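Local coordinates for protein probable ATP-dependent kinase TDA10 (Saccharomyces cerevisiae, PDB 1ODF) that probably acts as an ATP-dependent kinase, transferring phosphate to a substrate that has not yet been identified, at residues Ala269-Gly274 against Thr284-Ile289; Ile13-Lys18 against Lys203-Val208; Gln50-Leu55 against Ile155-Gly160. All blocks are in the same frame, centred on the assembly; numbering follows the deposited sequence. Where two conformers were deposited one is given.

Contact 1: Ala269-Gly274 against Thr284-Ile289; sequences ATLTLG and TKTRCI
Thr270 and Arg287 exchange two backbone hydrogen bonds, Thr270 N to Arg287 O at 2.8 Å and Arg287 N to Thr270 O at 2.9 Å. Thr272 and Lys285 do the same further along, where the bond from Thr272 N to Lys285 O is 2.8 Å long and almost straight at the hydrogen (176°). With axes 4.8 Å apart and chain directions 168° from each other, the two segments are the arms of an antiparallel beta hairpin. Leu271 with Thr286 and Leu273 with Thr284 are its non-hydrogen-bonded pairs, and their side chains make the tight face. Leu271 turns CG opposite its backbone N (chi1 166°), which carries CD1 across to Thr286 OG1 at 3.5 Å and Thr284 CG2 at 3.8 Å. Leu273 lies alongside Thr284, its CD2 only 3.3 Å from Thr284 OG1; that hydroxyl is buried here and finds no hydrogen-bonding partner in the model. The other face, carrying Thr270, Thr272, Lys285 and Arg287, is looser. Across it no two side chains come into contact, and the long chains of Lys285 and Arg287 lead away from 269-274: Lys285 NZ makes a salt bridge with Glu263, and Arg287 NH2 hydrogen-bonds to the backbone O of Glu263. Lys285 is exposed, as befits the outermost strand of the sheet. Strand 269-275, by contrast, is an inner one: its other edge is hydrogen-bonded to strand 204-211, while helix 8-24 covers Leu271 and Leu273 through Phe15 and Val8.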
loop_
_atom_site.group_PDB
_atom_site.type_symbol
_atom_site.label_atom_id
_atom_site.label_comp_id
_atom_site.label_asym_id
_atom_site.label_seq_id
_atom_site.Cartn_x
_atom_site.Cartn_y
_atom_site.Cartn_z
ATOM N N ALA A 269 -8.408 -12.933 -7.880
ATOM C CA ALA A 269 -9.476 -12.910 -6.887
ATOM C C ALA A 269 -9.161 -11.833 -5.856
ATOM O O ALA A 269 -8.004 -11.424 -5.698
ATOM C CB ALA A 269 -9.612 -14.282 -6.205
ATOM N N THR A 270 -10.199 -11.366 -5.172
ATOM C CA THR A 270 -10.041 -10.337 -4.159
ATOM C C THR A 270 -10.910 -10.613 -2.942
ATOM O O THR A 270 -12.083 -10.988 -3.061
ATOM C CB THR A 270 -10.407 -8.931 -4.695
ATOM O OG1 THR A 270 -9.526 -8.571 -5.769
ATOM C CG2 THR A 270 -10.268 -7.887 -3.585
ATOM N N LEU A 271 -10.310 -10.444 -1.770
ATOM C CA LEU A 271 -11.011 -10.617 -0.511
ATOM C C LEU A 271 -11.208 -9.224 0.079
ATOM O O LEU A 271 -10.237 -8.492 0.272
ATOM C CB LEU A 271 -10.188 -11.470 0.460
ATOM C CG LEU A 271 -10.640 -11.456 1.934
ATOM C CD1 LEU A 271 -11.983 -12.136 2.069
ATOM C CD2 LEU A 271 -9.601 -12.166 2.807
ATOM N N THR A 272 -12.457 -8.851 0.342
ATOM C CA THR A 272 -12.735 -7.546 0.934
ATOM C C THR A 272 -13.259 -7.748 2.356
ATOM O O THR A 272 -14.174 -8.542 2.596
ATOM C CB THR A 272 -13.777 -6.725 0.114
ATOM O OG1 THR A 272 -13.274 -6.469 -1.206
ATOM C CG2 THR A 272 -14.054 -5.392 0.800
ATOM N N LEU A 273 -12.655 -7.031 3.298
ATOM C CA LEU A 273 -13.032 -7.121 4.699
ATOM C C LEU A 273 -13.477 -5.769 5.227
ATOM O O LEU A 273 -12.758 -4.770 5.097
ATOM C CB LEU A 273 -11.851 -7.602 5.544
ATOM C CG LEU A 273 -11.161 -8.934 5.246
ATOM C CD1 LEU A 273 -10.054 -9.142 6.260
ATOM C CD2 LEU A 273 -12.155 -10.074 5.316
ATOM N N GLY A 274 -14.668 -5.742 5.817
ATOM C CA GLY A 274 -15.179 -4.511 6.386
ATOM C C GLY A 274 -14.940 -4.558 7.880
ATOM O O GLY A 274 -15.380 -5.496 8.538
ATOM N N THR A 284 -17.714 -9.684 5.093
ATOM C CA THR A 284 -16.680 -10.235 4.240
ATOM C C THR A 284 -17.237 -10.574 2.866
ATOM O O THR A 284 -18.417 -10.898 2.728
ATOM C CB THR A 284 -16.084 -11.499 4.883
ATOM O OG1 THR A 284 -15.183 -11.111 5.929
ATOM C CG2 THR A 284 -15.339 -12.328 3.868
ATOM N N LYS A 285 -16.384 -10.483 1.851
ATOM C CA LYS A 285 -16.781 -10.807 0.489
ATOM C C LYS A 285 -15.570 -11.205 -0.364
ATOM O O LYS A 285 -14.522 -10.546 -0.352
ATOM C CB LYS A 285 -17.510 -9.620 -0.145
ATOM C CG LYS A 285 -18.277 -9.958 -1.416
ATOM C CD LYS A 285 -19.135 -8.780 -1.868
ATOM C CE LYS A 285 -20.020 -9.145 -3.069
ATOM N NZ LYS A 285 -19.233 -9.506 -4.291
ATOM N N THR A 286 -15.725 -12.303 -1.094
ATOM C CA THR A 286 -14.674 -12.801 -1.964
ATOM C C THR A 286 -15.154 -12.801 -3.400
ATOM O O THR A 286 -16.097 -13.507 -3.748
ATOM C CB THR A 286 -14.263 -14.226 -1.586
ATOM O OG1 THR A 286 -13.597 -14.199 -0.321
ATOM C CG2 THR A 286 -13.320 -14.811 -2.634
ATOM N N ARG A 287 -14.503 -11.997 -4.229
ATOM C CA ARG A 287 -14.860 -11.926 -5.631
ATOM C C ARG A 287 -13.778 -12.606 -6.455
ATOM O O ARG A 287 -12.605 -12.248 -6.370
ATOM C CB ARG A 287 -14.992 -10.471 -6.088
ATOM C CG ARG A 287 -15.523 -10.343 -7.511
ATOM C CD ARG A 287 -14.964 -9.125 -8.225
ATOM N NE ARG A 287 -15.367 -9.098 -9.631
ATOM C CZ ARG A 287 -14.787 -8.352 -10.571
ATOM N NH1 ARG A 287 -15.231 -8.400 -11.821
ATOM N NH2 ARG A 287 -13.757 -7.570 -10.269
ATOM N N CYS A 288 -14.170 -13.602 -7.240
ATOM C CA CYS A 288 -13.217 -14.296 -8.096
ATOM C C CYS A 288 -13.544 -13.950 -9.546
ATOM O O CYS A 288 -14.386 -14.596 -10.174
ATOM C CB CYS A 288 -13.298 -15.803 -7.890
ATOM S SG CYS A 288 -12.085 -16.675 -8.883
ATOM N N ILE A 289 -12.865 -12.927 -10.063
ATOM C CA ILE A 289 -13.073 -12.420 -11.418
ATOM C C ILE A 289 -13.502 -13.421 -12.496
ATOM O O ILE A 289 -12.705 -14.212 -13.013
ATOM C CB ILE A 289 -11.831 -11.634 -11.898
ATOM C CG1 ILE A 289 -11.611 -10.432 -10.973
ATOM C CG2 ILE A 289 -12.021 -11.174 -13.341
ATOM C CD1 ILE A 289 -10.496 -9.503 -11.400
#

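Contact 2: Ile13-Lys18 against Lys203-Val208; sequences IEFLDK and KSLGIV
The ring of Phe15 is the main bump on helix 13-18, and it enters the hollow between Leu205 and Ile207, two residues apart on the strand. A chi1 of 166° swings the Phe15 ring off the helix toward the sheet. Its CE1 stands 3.5 Å from Ile207 CD1, CD1 of the ring is equally close to that methyl, and the approach to the ring is oblique. The floor of the hollow is backbone, since Phe15 CE1 also lies 3.8 Å from Gly206 O. On the far wall, Phe15 CE1 is 4.1 Å from Leu205 CB. Helix and strand run antiparallel (174°), their axes 10.3 Å apart, a spacing bridged across these segments mainly by apolar side chains, with no hydrogen bond between them: helix 8-24 here covers one face of the central sheet, in its parallel part, of an alpha/beta P-loop kinase fold. Ile207 is about 7 Å, side chain to side chain, from Lys44 of the predicted ATP-binding loop. Were Phe15 replaced by an alanine, the hollow between Leu205 and Ile207 would probably lose its filling, and the Ile207 CD1 methyl its nearest partner within 13-18. Leu205 is the answering bump, its branched end lying beside Phe15 and Leu16. There Leu16 CD2 meets Leu205 CD1 at 3.7 Å, the two leucines lying alongside one another, pointing opposite ways, and Leu16 CD2 lies 4.4 Å from Ile207 CD1.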
loop_
_atom_site.group_PDB
_atom_site.type_symbol
_atom_site.label_atom_id
_atom_site.label_comp_id
_atom_site.label_asym_id
_atom_site.label_seq_id
_atom_site.Cartn_x
_atom_site.Cartn_y
_atom_site.Cartn_z
ATOM N N ILE A 13 -5.991 -15.825 5.836
ATOM C CA ILE A 13 -5.307 -17.106 5.701
ATOM C C ILE A 13 -6.221 -18.097 4.992
ATOM O O ILE A 13 -5.785 -18.876 4.148
ATOM C CB ILE A 13 -4.921 -17.688 7.088
ATOM C CG1 ILE A 13 -3.803 -16.849 7.714
ATOM C CG2 ILE A 13 -4.493 -19.153 6.949
ATOM C CD1 ILE A 13 -3.348 -17.350 9.073
ATOM N N GLU A 14 -7.494 -18.061 5.358
ATOM C CA GLU A 14 -8.503 -18.920 4.770
ATOM C C GLU A 14 -8.507 -18.686 3.253
ATOM O O GLU A 14 -8.382 -19.623 2.458
ATOM C CB GLU A 14 -9.853 -18.560 5.389
ATOM C CG GLU A 14 -11.081 -19.156 4.735
ATOM C CD GLU A 14 -12.357 -18.734 5.452
ATOM O OE1 GLU A 14 -12.502 -19.077 6.651
ATOM O OE2 GLU A 14 -13.207 -18.058 4.826
ATOM N N PHE A 15 -8.639 -17.420 2.873
ATOM C CA PHE A 15 -8.655 -17.013 1.477
ATOM C C PHE A 15 -7.372 -17.411 0.729
ATOM O O PHE A 15 -7.435 -17.986 -0.355
ATOM C CB PHE A 15 -8.874 -15.493 1.415
ATOM C CG PHE A 15 -8.575 -14.869 0.072
ATOM C CD1 PHE A 15 -7.418 -14.114 -0.115
ATOM C CD2 PHE A 15 -9.472 -14.995 -0.992
ATOM C CE1 PHE A 15 -7.163 -13.485 -1.345
ATOM C CE2 PHE A 15 -9.222 -14.369 -2.226
ATOM C CZ PHE A 15 -8.072 -13.614 -2.400
ATOM N N LEU A 16 -6.214 -17.120 1.312
ATOM C CA LEU A 16 -4.950 -17.432 0.652
ATOM C C LEU A 16 -4.588 -18.907 0.598
ATOM O O LEU A 16 -3.978 -19.354 -0.379
ATOM C CB LEU A 16 -3.805 -16.638 1.288
ATOM C CG LEU A 16 -3.848 -15.125 1.026
ATOM C CD1 LEU A 16 -2.659 -14.438 1.695
ATOM C CD2 LEU A 16 -3.850 -14.864 -0.481
ATOM N N ASP A 17 -4.965 -19.664 1.628
ATOM C CA ASP A 17 -4.661 -21.095 1.669
ATOM C C ASP A 17 -5.445 -21.866 0.616
ATOM O O ASP A 17 -5.148 -23.027 0.330
ATOM C CB ASP A 17 -4.945 -21.675 3.059
ATOM C CG ASP A 17 -3.811 -21.426 4.043
ATOM O OD1 ASP A 17 -2.787 -20.818 3.650
ATOM O OD2 ASP A 17 -3.947 -21.844 5.214
ATOM N N LYS A 18 -6.457 -21.222 0.047
ATOM C CA LYS A 18 -7.242 -21.849 -1.004
ATOM C C LYS A 18 -6.700 -21.406 -2.359
ATOM O O LYS A 18 -6.400 -22.233 -3.229
ATOM C CB LYS A 18 -8.722 -21.449 -0.911
ATOM C CG LYS A 18 -9.491 -21.707 -2.212
ATOM C CD LYS A 18 -10.968 -21.333 -2.121
ATOM C CE LYS A 18 -11.656 -21.406 -3.494
ATOM N NZ LYS A 18 -11.589 -22.759 -4.131
ATOM N N LYS A 203 -0.213 -10.756 -12.265
ATOM C CA LYS A 203 -1.249 -11.669 -11.785
ATOM C C LYS A 203 -1.228 -11.604 -10.271
ATOM O O LYS A 203 -0.168 -11.761 -9.651
ATOM C CB LYS A 203 -0.996 -13.085 -12.303
ATOM C CG LYS A 203 -1.301 -13.192 -13.789
ATOM C CD LYS A 203 -2.740 -12.756 -14.043
ATOM C CE LYS A 203 -3.001 -12.449 -15.498
ATOM N NZ LYS A 203 -4.400 -11.958 -15.709
ATOM N N SER A 204 -2.407 -11.402 -9.678
ATOM C CA SER A 204 -2.471 -11.196 -8.243
ATOM C C SER A 204 -3.756 -11.534 -7.501
ATOM O O SER A 204 -4.835 -11.699 -8.082
ATOM C CB SER A 204 -2.198 -9.720 -7.982
ATOM O OG SER A 204 -3.189 -8.962 -8.672
ATOM N N LEU A 205 -3.600 -11.592 -6.184
ATOM C CA LEU A 205 -4.690 -11.822 -5.252
ATOM C C LEU A 205 -4.716 -10.533 -4.434
ATOM O O LEU A 205 -3.663 -9.970 -4.116
ATOM C CB LEU A 205 -4.394 -13.020 -4.349
ATOM C CG LEU A 205 -4.365 -14.358 -5.080
ATOM C CD1 LEU A 205 -3.989 -15.454 -4.103
ATOM C CD2 LEU A 205 -5.734 -14.613 -5.708
ATOM N N GLY A 206 -5.911 -10.057 -4.111
ATOM C CA GLY A 206 -6.007 -8.827 -3.359
ATOM C C GLY A 206 -6.700 -8.961 -2.028
ATOM O O GLY A 206 -7.660 -9.717 -1.892
ATOM N N ILE A 207 -6.196 -8.225 -1.043
ATOM C CA ILE A 207 -6.763 -8.205 0.299
ATOM C C ILE A 207 -7.131 -6.751 0.552
ATOM O O ILE A 207 -6.259 -5.888 0.664
ATOM C CB ILE A 207 -5.745 -8.624 1.378
ATOM C CG1 ILE A 207 -4.979 -9.889 0.943
ATOM C CG2 ILE A 207 -6.483 -8.800 2.720
ATOM C CD1 ILE A 207 -5.823 -11.119 0.837
ATOM N N VAL A 208 -8.426 -6.485 0.634
ATOM C CA VAL A 208 -8.899 -5.132 0.839
ATOM C C VAL A 208 -9.584 -4.943 2.176
ATOM O O VAL A 208 -10.482 -5.708 2.549
ATOM C CB VAL A 208 -9.878 -4.711 -0.290
ATOM C CG1 VAL A 208 -10.465 -3.319 0.010
ATOM C CG2 VAL A 208 -9.146 -4.702 -1.629
#

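Contact 3: Gln50-Leu55 against Ile155-Gly160; sequences QIYNHL and IFILEG
Helix 50-55 runs nearly antiparallel to strand 155-160, at 170° with the axes 10.0 Å apart, and the backbones come nearest where Tyr52 faces Ile157, 7.3 Å from CA to CA. Ile157 spans this gap. Its CG1 lies opposite the carbonyl carbon (chi1 -57°) and the chain beyond is extended, so that CD1 reaches the helix backbone itself, 3.7 Å from Tyr52 CA. Three side chains of the helix touch the same methyl: Tyr52 CB at 4.1 Å, Ile51 CG2 at 4.2 Å and Leu55 CD1 at 3.9 Å from Ile157 CD1. Leu55 also serves the next residue on this face of the strand, its CD1 resting 4.1 Å from Ile155 CG2 where the two side chains cross at about a right angle. No hydrogen bond links the segments. The Tyr52 ring continues past Ile157 to meet the ring of Tyr67. Helix 44-59 thus lies over strand 155-160 while connecting the strands on either side of it, 32-37 and 65-69, as a beta-alpha-beta crossover; Lys44 and Ser45 of the predicted ATP-binding loop open this helix, as is usual for the Walker A motif of P-loop kinases.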
loop_
_atom_site.group_PDB
_atom_site.type_symbol
_atom_site.label_atom_id
_atom_site.label_comp_id
_atom_site.label_asym_id
_atom_site.label_seq_id
_atom_site.Cartn_x
_atom_site.Cartn_y
_atom_site.Cartn_z
ATOM N N GLN A 50 2.200 -10.785 8.837
ATOM C CA GLN A 50 1.832 -12.099 9.343
ATOM C C GLN A 50 1.725 -13.102 8.196
ATOM O O GLN A 50 2.137 -14.254 8.318
ATOM C CB GLN A 50 0.491 -12.040 10.075
ATOM C CG GLN A 50 0.536 -11.375 11.437
ATOM C CD GLN A 50 -0.827 -11.364 12.103
ATOM O OE1 GLN A 50 -1.737 -10.664 11.661
ATOM N NE2 GLN A 50 -0.976 -12.144 13.166
ATOM N N ILE A 51 1.165 -12.657 7.080
ATOM C CA ILE A 51 0.997 -13.526 5.925
ATOM C C ILE A 51 2.381 -13.883 5.368
ATOM O O ILE A 51 2.633 -15.036 4.998
ATOM C CB ILE A 51 0.124 -12.846 4.843
ATOM C CG1 ILE A 51 -1.322 -12.757 5.344
ATOM C CG2 ILE A 51 0.171 -13.628 3.553
ATOM C CD1 ILE A 51 -1.891 -14.091 5.802
ATOM N N TYR A 52 3.275 -12.894 5.323
ATOM C CA TYR A 52 4.633 -13.115 4.844
ATOM C C TYR A 52 5.208 -14.286 5.627
ATOM O O TYR A 52 5.649 -15.275 5.047
ATOM C CB TYR A 52 5.497 -11.878 5.094
ATOM C CG TYR A 52 6.946 -12.010 4.645
ATOM C CD1 TYR A 52 7.987 -11.595 5.472
ATOM C CD2 TYR A 52 7.271 -12.503 3.379
ATOM C CE1 TYR A 52 9.319 -11.663 5.055
ATOM C CE2 TYR A 52 8.599 -12.574 2.949
ATOM C CZ TYR A 52 9.619 -12.149 3.796
ATOM O OH TYR A 52 10.933 -12.199 3.388
ATOM N N ASN A 53 5.187 -14.178 6.951
ATOM C CA ASN A 53 5.715 -15.240 7.796
ATOM C C ASN A 53 4.997 -16.558 7.571
ATOM O O ASN A 53 5.629 -17.613 7.510
ATOM C CB ASN A 53 5.631 -14.845 9.273
ATOM C CG ASN A 53 6.584 -13.713 9.626
ATOM O OD1 ASN A 53 7.733 -13.695 9.183
ATOM N ND2 ASN A 53 6.112 -12.768 10.431
ATOM N N HIS A 54 3.676 -16.489 7.450
ATOM C CA HIS A 54 2.851 -17.671 7.218
ATOM C C HIS A 54 3.358 -18.436 5.989
ATOM O O HIS A 54 3.558 -19.648 6.038
ATOM C CB HIS A 54 1.397 -17.231 7.010
ATOM C CG HIS A 54 0.439 -18.353 6.735
ATOM N ND1 HIS A 54 0.056 -19.265 7.697
ATOM C CD2 HIS A 54 -0.261 -18.671 5.619
ATOM C CE1 HIS A 54 -0.841 -20.090 7.187
ATOM N NE2 HIS A 54 -1.051 -19.752 5.927
ATOM N N LEU A 55 3.575 -17.712 4.895
ATOM C CA LEU A 55 4.047 -18.298 3.641
ATOM C C LEU A 55 5.495 -18.777 3.719
ATOM O O LEU A 55 5.863 -19.789 3.110
ATOM C CB LEU A 55 3.889 -17.280 2.501
ATOM C CG LEU A 55 2.434 -16.886 2.209
ATOM C CD1 LEU A 55 2.372 -15.779 1.157
ATOM C CD2 LEU A 55 1.670 -18.117 1.747
ATOM N N ILE A 155 6.326 -15.521 -5.081
ATOM C CA ILE A 155 5.237 -14.752 -4.493
ATOM C C ILE A 155 5.776 -13.417 -4.005
ATOM O O ILE A 155 6.752 -13.373 -3.260
ATOM C CB ILE A 155 4.589 -15.496 -3.291
ATOM C CG1 ILE A 155 3.899 -16.770 -3.789
ATOM C CG2 ILE A 155 3.584 -14.582 -2.570
ATOM C CD1 ILE A 155 3.337 -17.628 -2.686
ATOM N N PHE A 156 5.158 -12.328 -4.448
ATOM C CA PHE A 156 5.590 -11.015 -4.010
ATOM C C PHE A 156 4.455 -10.269 -3.331
ATOM O O PHE A 156 3.412 -9.987 -3.927
ATOM C CB PHE A 156 6.133 -10.184 -5.174
ATOM C CG PHE A 156 6.814 -8.934 -4.728
ATOM C CD1 PHE A 156 6.071 -7.829 -4.311
ATOM C CD2 PHE A 156 8.207 -8.881 -4.634
ATOM C CE1 PHE A 156 6.703 -6.695 -3.803
ATOM C CE2 PHE A 156 8.852 -7.741 -4.122
ATOM C CZ PHE A 156 8.097 -6.653 -3.708
ATOM N N ILE A 157 4.691 -9.945 -2.069
ATOM C CA ILE A 157 3.725 -9.249 -1.241
ATOM C C ILE A 157 4.040 -7.764 -1.184
ATOM O O ILE A 157 5.128 -7.372 -0.773
ATOM C CB ILE A 157 3.742 -9.829 0.199
ATOM C CG1 ILE A 157 3.457 -11.332 0.145
ATOM C CG2 ILE A 157 2.722 -9.120 1.077
ATOM C CD1 ILE A 157 3.501 -12.013 1.495
ATOM N N LEU A 158 3.090 -6.942 -1.620
ATOM C CA LEU A 158 3.254 -5.494 -1.584
ATOM C C LEU A 158 2.053 -4.922 -0.819
ATOM O O LEU A 158 0.921 -5.395 -0.986
ATOM C CB LEU A 158 3.312 -4.910 -3.001
ATOM C CG LEU A 158 3.538 -3.392 -3.092
ATOM C CD1 LEU A 158 4.929 -3.039 -2.550
ATOM C CD2 LEU A 158 3.386 -2.936 -4.530
ATOM N N GLU A 159 2.299 -3.919 0.022
ATOM C CA GLU A 159 1.226 -3.323 0.810
ATOM C C GLU A 159 1.339 -1.810 0.933
ATOM O O GLU A 159 2.438 -1.264 1.024
ATOM C CB GLU A 159 1.195 -3.945 2.207
ATOM C CG GLU A 159 2.354 -3.535 3.104
ATOM C CD GLU A 159 2.118 -2.210 3.829
ATOM O OE1 GLU A 159 3.108 -1.642 4.332
ATOM O OE2 GLU A 159 0.957 -1.737 3.908
ATOM N N GLY A 160 0.180 -1.153 0.934
ATOM C CA GLY A 160 0.107 0.292 1.053
ATOM C C GLY A 160 -1.329 0.711 1.339
ATOM O O GLY A 160 -2.270 -0.061 1.121
#

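How the contacts relate
From the N terminus, 13-18 comes first and waits for 203-208, so contact 2 closes a loop of 184 intervening residues. Contact 3 is nested wholly inside that loop, 50-55 meeting 155-160 across 99 residues. Contact 1 follows in series, a hairpin with nine residues between its segments; no two contacts cross. All three reach the same mixed sheet. Contacts 2 and 3 place helices 8-24 and 44-59 on it, and the two helices meet directly, with Leu16 packed on Ile51 and a probable hydrogen bond between Asp17 and His54. Strand pairing between Val208 and both Leu271 and Leu273 joins contact 2 to contact 1, whereas contacts 1 and 3 do not touch.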